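Local coordinates for DNA protection during starvation protein (Agrobacterium tumefaciens, PDB 1O9R) that protects DNA from oxidative damage without binding it, oxidising iron(II) with hydrogen peroxide and storing the iron(III) mineral inside a hollow shell of twelve subunits, at residues Phe58-Gln61 with Leu62-Gly66; Leu147-Ser150 with Leu151-Leu154. One frame throughout, in Å; residues are numbered along the deposited sequence.

Interaction 1. Residues Phe58-Gln61 with Leu62-Gly66; sequences FRTQ and LDNHG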
loop_
_atom_site.group_PDB
_atom_site.type_symbol
_atom_site.label_atom_id
_atom_site.label_comp_id
_atom_site.label_asym_id
_atom_site.label_seq_id
_atom_site.Cartn_x
_atom_site.Cartn_y
_atom_site.Cartn_z
ATOM N N PHE A 58 1.263 19.082 -12.573
ATOM C CA PHE A 58 1.669 19.322 -13.953
ATOM C C PHE A 58 3.157 19.126 -14.081
ATOM O O PHE A 58 3.622 18.573 -15.108
ATOM C CB PHE A 58 1.353 20.782 -14.312
ATOM C CG PHE A 58 -0.112 21.084 -14.475
ATOM C CD1 PHE A 58 -0.396 22.418 -14.792
ATOM C CD2 PHE A 58 -1.112 20.120 -14.383
ATOM C CE1 PHE A 58 -1.738 22.771 -14.937
ATOM C CE2 PHE A 58 -2.426 20.522 -14.582
ATOM C CZ PHE A 58 -2.715 21.831 -14.851
ATOM N N ARG A 59 3.971 19.514 -13.097
ATOM C CA ARG A 59 5.405 19.339 -13.178
ATOM C C ARG A 59 5.774 17.857 -13.287
ATOM O O ARG A 59 6.582 17.479 -14.139
ATOM C CB ARG A 59 6.151 20.059 -12.063
ATOM C CG ARG A 59 7.642 19.705 -12.032
ATOM C CD ARG A 59 8.404 20.177 -13.314
ATOM N NE ARG A 59 9.790 19.782 -13.099
ATOM C CZ ARG A 59 10.766 20.553 -12.583
ATOM N NH1 ARG A 59 11.951 19.977 -12.230
ATOM N NH2 ARG A 59 10.610 21.856 -12.441
ATOM N N THR A 60 5.100 17.030 -12.487
ATOM C CA THR A 60 5.374 15.563 -12.543
ATOM C C THR A 60 5.039 15.074 -13.946
ATOM O O THR A 60 5.801 14.275 -14.515
ATOM C CB THR A 60 4.426 14.855 -11.528
ATOM O OG1 THR A 60 4.936 15.287 -10.241
ATOM C CG2 THR A 60 4.662 13.339 -11.665
ATOM N N GLN A 61 3.919 15.512 -14.541
ATOM C CA GLN A 61 3.620 15.008 -15.887
ATOM C C GLN A 61 4.596 15.463 -16.943
ATOM O O GLN A 61 4.971 14.716 -17.837
ATOM C CB GLN A 61 2.202 15.489 -16.278
ATOM C CG GLN A 61 1.133 14.902 -15.383
ATOM C CD GLN A 61 -0.243 15.484 -15.638
ATOM O OE1 GLN A 61 -0.493 16.302 -16.517
ATOM N NE2 GLN A 61 -1.193 15.064 -14.799
ATOM N N LEU A 62 5.073 16.726 -16.845
ATOM C CA LEU A 62 6.053 17.240 -17.802
ATOM C C LEU A 62 7.362 16.491 -17.614
ATOM O O LEU A 62 8.084 16.204 -18.584
ATOM C CB LEU A 62 6.277 18.752 -17.547
ATOM C CG LEU A 62 5.101 19.640 -17.957
ATOM C CD1 LEU A 62 5.319 21.094 -17.508
ATOM C CD2 LEU A 62 4.858 19.588 -19.480
ATOM N N ASP A 63 7.712 16.136 -16.372
ATOM C CA ASP A 63 8.924 15.329 -16.198
ATOM C C ASP A 63 8.772 13.994 -16.899
ATOM O O ASP A 63 9.769 13.524 -17.544
ATOM C CB ASP A 63 9.136 15.042 -14.695
ATOM C CG ASP A 63 9.514 16.250 -13.869
ATOM O OD1 ASP A 63 9.370 16.092 -12.613
ATOM O OD2 ASP A 63 9.945 17.268 -14.438
ATOM N N ASN A 64 7.634 13.365 -16.799
ATOM C CA ASN A 64 7.465 12.035 -17.376
ATOM C C ASN A 64 7.411 12.105 -18.907
ATOM O O ASN A 64 8.108 11.300 -19.557
ATOM C CB ASN A 64 6.163 11.435 -16.808
ATOM C CG ASN A 64 6.363 10.981 -15.344
ATOM O OD1 ASN A 64 7.489 10.817 -14.849
ATOM N ND2 ASN A 64 5.205 10.864 -14.731
ATOM N N HIS A 65 6.711 13.111 -19.467
ATOM C CA HIS A 65 6.740 13.215 -20.934
ATOM C C HIS A 65 8.113 13.599 -21.464
ATOM O O HIS A 65 8.500 13.121 -22.525
ATOM C CB HIS A 65 5.635 14.166 -21.420
ATOM C CG HIS A 65 4.295 13.550 -21.178
ATOM N ND1 HIS A 65 3.912 12.374 -21.759
ATOM C CD2 HIS A 65 3.251 13.949 -20.428
ATOM C CE1 HIS A 65 2.690 12.077 -21.336
ATOM N NE2 HIS A 65 2.250 13.018 -20.513
ATOM N N GLY A 66 8.784 14.529 -20.782
ATOM C CA GLY A 66 10.118 14.915 -21.246
ATOM C C GLY A 66 11.064 13.724 -21.193
ATOM O O GLY A 66 11.857 13.467 -22.119
HETATM O O HOH W 1 11.793 17.103 -11.844
#

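Interaction 2. Residues Leu147-Ser150 with Leu151-Leu154; sequences LDKS and LWFL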
loop_
_atom_site.group_PDB
_atom_site.type_symbol
_atom_site.label_atom_id
_atom_site.label_comp_id
_atom_site.label_asym_id
_atom_site.label_seq_id
_atom_site.Cartn_x
_atom_site.Cartn_y
_atom_site.Cartn_z
ATOM N N LEU A 147 -1.126 17.574 -22.077
ATOM C CA LEU A 147 -0.957 19.044 -22.255
ATOM C C LEU A 147 -2.301 19.661 -22.500
ATOM O O LEU A 147 -2.518 20.797 -21.997
ATOM C CB LEU A 147 -0.000 19.310 -23.423
ATOM C CG LEU A 147 1.472 19.156 -22.986
ATOM C CD1 LEU A 147 2.330 18.792 -24.193
ATOM C CD2 LEU A 147 1.874 20.467 -22.284
ATOM N N ASP A 148 -3.150 19.081 -23.343
ATOM C CA ASP A 148 -4.440 19.714 -23.619
ATOM C C ASP A 148 -5.315 19.752 -22.399
ATOM O O ASP A 148 -6.078 20.710 -22.240
ATOM C CB ASP A 148 -5.158 18.978 -24.790
ATOM C CG ASP A 148 -4.619 19.377 -26.148
ATOM O OD1 ASP A 148 -5.254 18.855 -27.119
ATOM O OD2 ASP A 148 -3.658 20.130 -26.303
ATOM N N LYS A 149 -5.251 18.697 -21.569
ATOM C CA LYS A 149 -6.064 18.758 -20.320
ATOM C C LYS A 149 -5.460 19.793 -19.362
ATOM O O LYS A 149 -6.297 20.466 -18.727
ATOM C CB LYS A 149 -6.089 17.328 -19.719
ATOM C CG LYS A 149 -6.834 17.283 -18.406
ATOM C CD LYS A 149 -7.050 15.831 -17.934
ATOM C CE LYS A 149 -7.724 15.887 -16.556
ATOM N NZ LYS A 149 -8.216 14.502 -16.218
ATOM N N SER A 150 -4.157 19.846 -19.257
ATOM C CA SER A 150 -3.566 20.853 -18.345
ATOM C C SER A 150 -3.873 22.275 -18.802
ATOM O O SER A 150 -4.197 23.165 -18.011
ATOM C CB SER A 150 -2.072 20.644 -18.215
ATOM O OG SER A 150 -1.742 19.344 -17.757
ATOM N N LEU A 151 -3.871 22.484 -20.135
ATOM C CA LEU A 151 -4.213 23.805 -20.666
ATOM C C LEU A 151 -5.643 24.153 -20.328
ATOM O O LEU A 151 -5.917 25.297 -19.900
ATOM C CB LEU A 151 -3.978 23.746 -22.211
ATOM C CG LEU A 151 -4.417 25.067 -22.929
ATOM C CD1 LEU A 151 -3.586 26.260 -22.485
ATOM C CD2 LEU A 151 -4.353 24.832 -24.434
ATOM N N TRP A 152 -6.560 23.198 -20.483
ATOM C CA TRP A 152 -7.961 23.447 -20.115
ATOM C C TRP A 152 -8.040 23.714 -18.616
ATOM O O TRP A 152 -8.716 24.684 -18.238
ATOM C CB TRP A 152 -8.807 22.231 -20.495
ATOM C CG TRP A 152 -10.078 22.077 -19.733
ATOM C CD1 TRP A 152 -11.032 23.069 -19.529
ATOM C CD2 TRP A 152 -10.555 20.950 -19.045
ATOM N NE1 TRP A 152 -12.072 22.591 -18.740
ATOM C CE2 TRP A 152 -11.807 21.280 -18.454
ATOM C CE3 TRP A 152 -10.053 19.642 -18.890
ATOM C CZ2 TRP A 152 -12.539 20.383 -17.690
ATOM C CZ3 TRP A 152 -10.816 18.753 -18.147
ATOM C CH2 TRP A 152 -12.048 19.123 -17.542
ATOM N N PHE A 153 -7.369 22.966 -17.778
ATOM C CA PHE A 153 -7.446 23.281 -16.327
ATOM C C PHE A 153 -6.987 24.703 -16.044
ATOM O O PHE A 153 -7.649 25.396 -15.222
ATOM C CB PHE A 153 -6.552 22.291 -15.559
ATOM C CG PHE A 153 -7.193 20.974 -15.219
ATOM C CD1 PHE A 153 -6.481 20.094 -14.401
ATOM C CD2 PHE A 153 -8.394 20.515 -15.692
ATOM C CE1 PHE A 153 -7.010 18.883 -13.954
ATOM C CE2 PHE A 153 -8.960 19.320 -15.300
ATOM C CZ PHE A 153 -8.266 18.489 -14.442
ATOM N N LEU A 154 -5.932 25.178 -16.680
ATOM C CA LEU A 154 -5.504 26.568 -16.492
ATOM C C LEU A 154 -6.538 27.571 -16.996
ATOM O O LEU A 154 -6.960 28.493 -16.284
ATOM C CB LEU A 154 -4.163 26.824 -17.191
ATOM C CG LEU A 154 -2.974 26.037 -16.594
ATOM C CD1 LEU A 154 -1.789 26.099 -17.541
ATOM C CD2 LEU A 154 -2.609 26.649 -15.213
#

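Interaction 1. Residues Phe58-Gln61 with Leu62-Gly66
Arg59 and Asp63, one helical turn apart, form an i to i+4 salt bridge in which Arg59 NE gives its hydrogen to Asp63 OD2 at 2.9 Å. The carboxylate is met on its syn side, 20° out of its plane; the two planes are 78° apart, and NE is the one direct donor from this arginine. A water closes the ring, accepting from Arg59 NH1 and donating to Asp63 OD1 at 2.7 Å. The bend of the arginine chain at chi2 (64°) turns NE along the helix toward Asp63, while NH2 reaches Ala33 O on helix 12-42. Near the pair lie Arg59 and Asp63 of a second subunit.

Beneath, backbone bonds run from Leu62 N to Phe58 O and from His65 N to Gln61 O, both 2.9 Å. The imidazole of His65 meets the latter carbonyl obliquely, CD2 3.2 Å from Gln61 O, and NE2 is hydrogen-bonded to Asp146 OD1 on helix 134-156. Outermost, the side chains of Thr60 and Asn64 lie side by side, Thr60 CG2 4.0 Å from Asn64 ND2. This is a middle section of helix 48-75 in the ferritin-like four-helix bundle of Dps, just ahead of Glu71, an iron ligand, and Asp67, probably another.

Interaction 2. Residues Leu147-Ser150 with Leu151-Leu154
Lys149 and Phe153 lie side by side along one flank of helix 134-156 and are the closest side-chain pair across the two segments: Lys149 CE is 3.4 Å from Phe153 CZ. The lysine chain is extended throughout, its CG anti to the backbone N (chi1 177°), which carries the methylene groups out along the phenyl ring, with CG over one face toward the rim. The neighbouring indole is approached more loosely, Lys149 CG standing 4.0 Å from Trp152 CE3 as the two side chains slant past each other. Trp152 and Phe153 also pack on one another, Phe153 CD2 lying 3.7 Å above the indole plane near its rim, while Trp152 CH2 sits at the edge of the phenyl ring. The main chain is close-knit beneath: Phe153 N donates to Lys149 O at 2.9 Å and Leu154 N to Ser150 O at 3.0 Å.

Asp148, though buried, is loosely placed here: its side chain starts out away from 151-154, its OD2 stays 5.1 Å from Leu151 CD2, and its OD1 forms salt bridges with Arg122 and with Arg72 of a third subunit. Partial exposure falls instead at Lys149 and Phe153, whose ring meets His52 and Phe48 of a fourth subunit. The ammonium of Lys149 forms a salt bridge with the iron-binding Glu71 of the third subunit. The last long helix of the ferritin-like bundle thus turns a regular i to i+4 surface to a Dps subunit interface that carries an iron ligand.

From the N terminus, the chain runs through helix 12-42 to helix 48-75, where interaction 1 joins successive turns, and then through helices 84-90 and 103-130 to helix 134-156, which carries interaction 2. Each contact spans adjoining segments of one helix and closes no long loop; the two follow in series, neither nested nor crossed. In space the helices pack together: Phe58 CE2 lies 3.5 Å from Ser150 OG, and the same ring also meets Leu154 and Phe153. Interaction 1 faces helix 12-42 and packs Arg59 and Asp63 reciprocally against Asp63 and Arg59 of a second subunit, whereas interaction 2 reaches helix 103-130 and two further subunits.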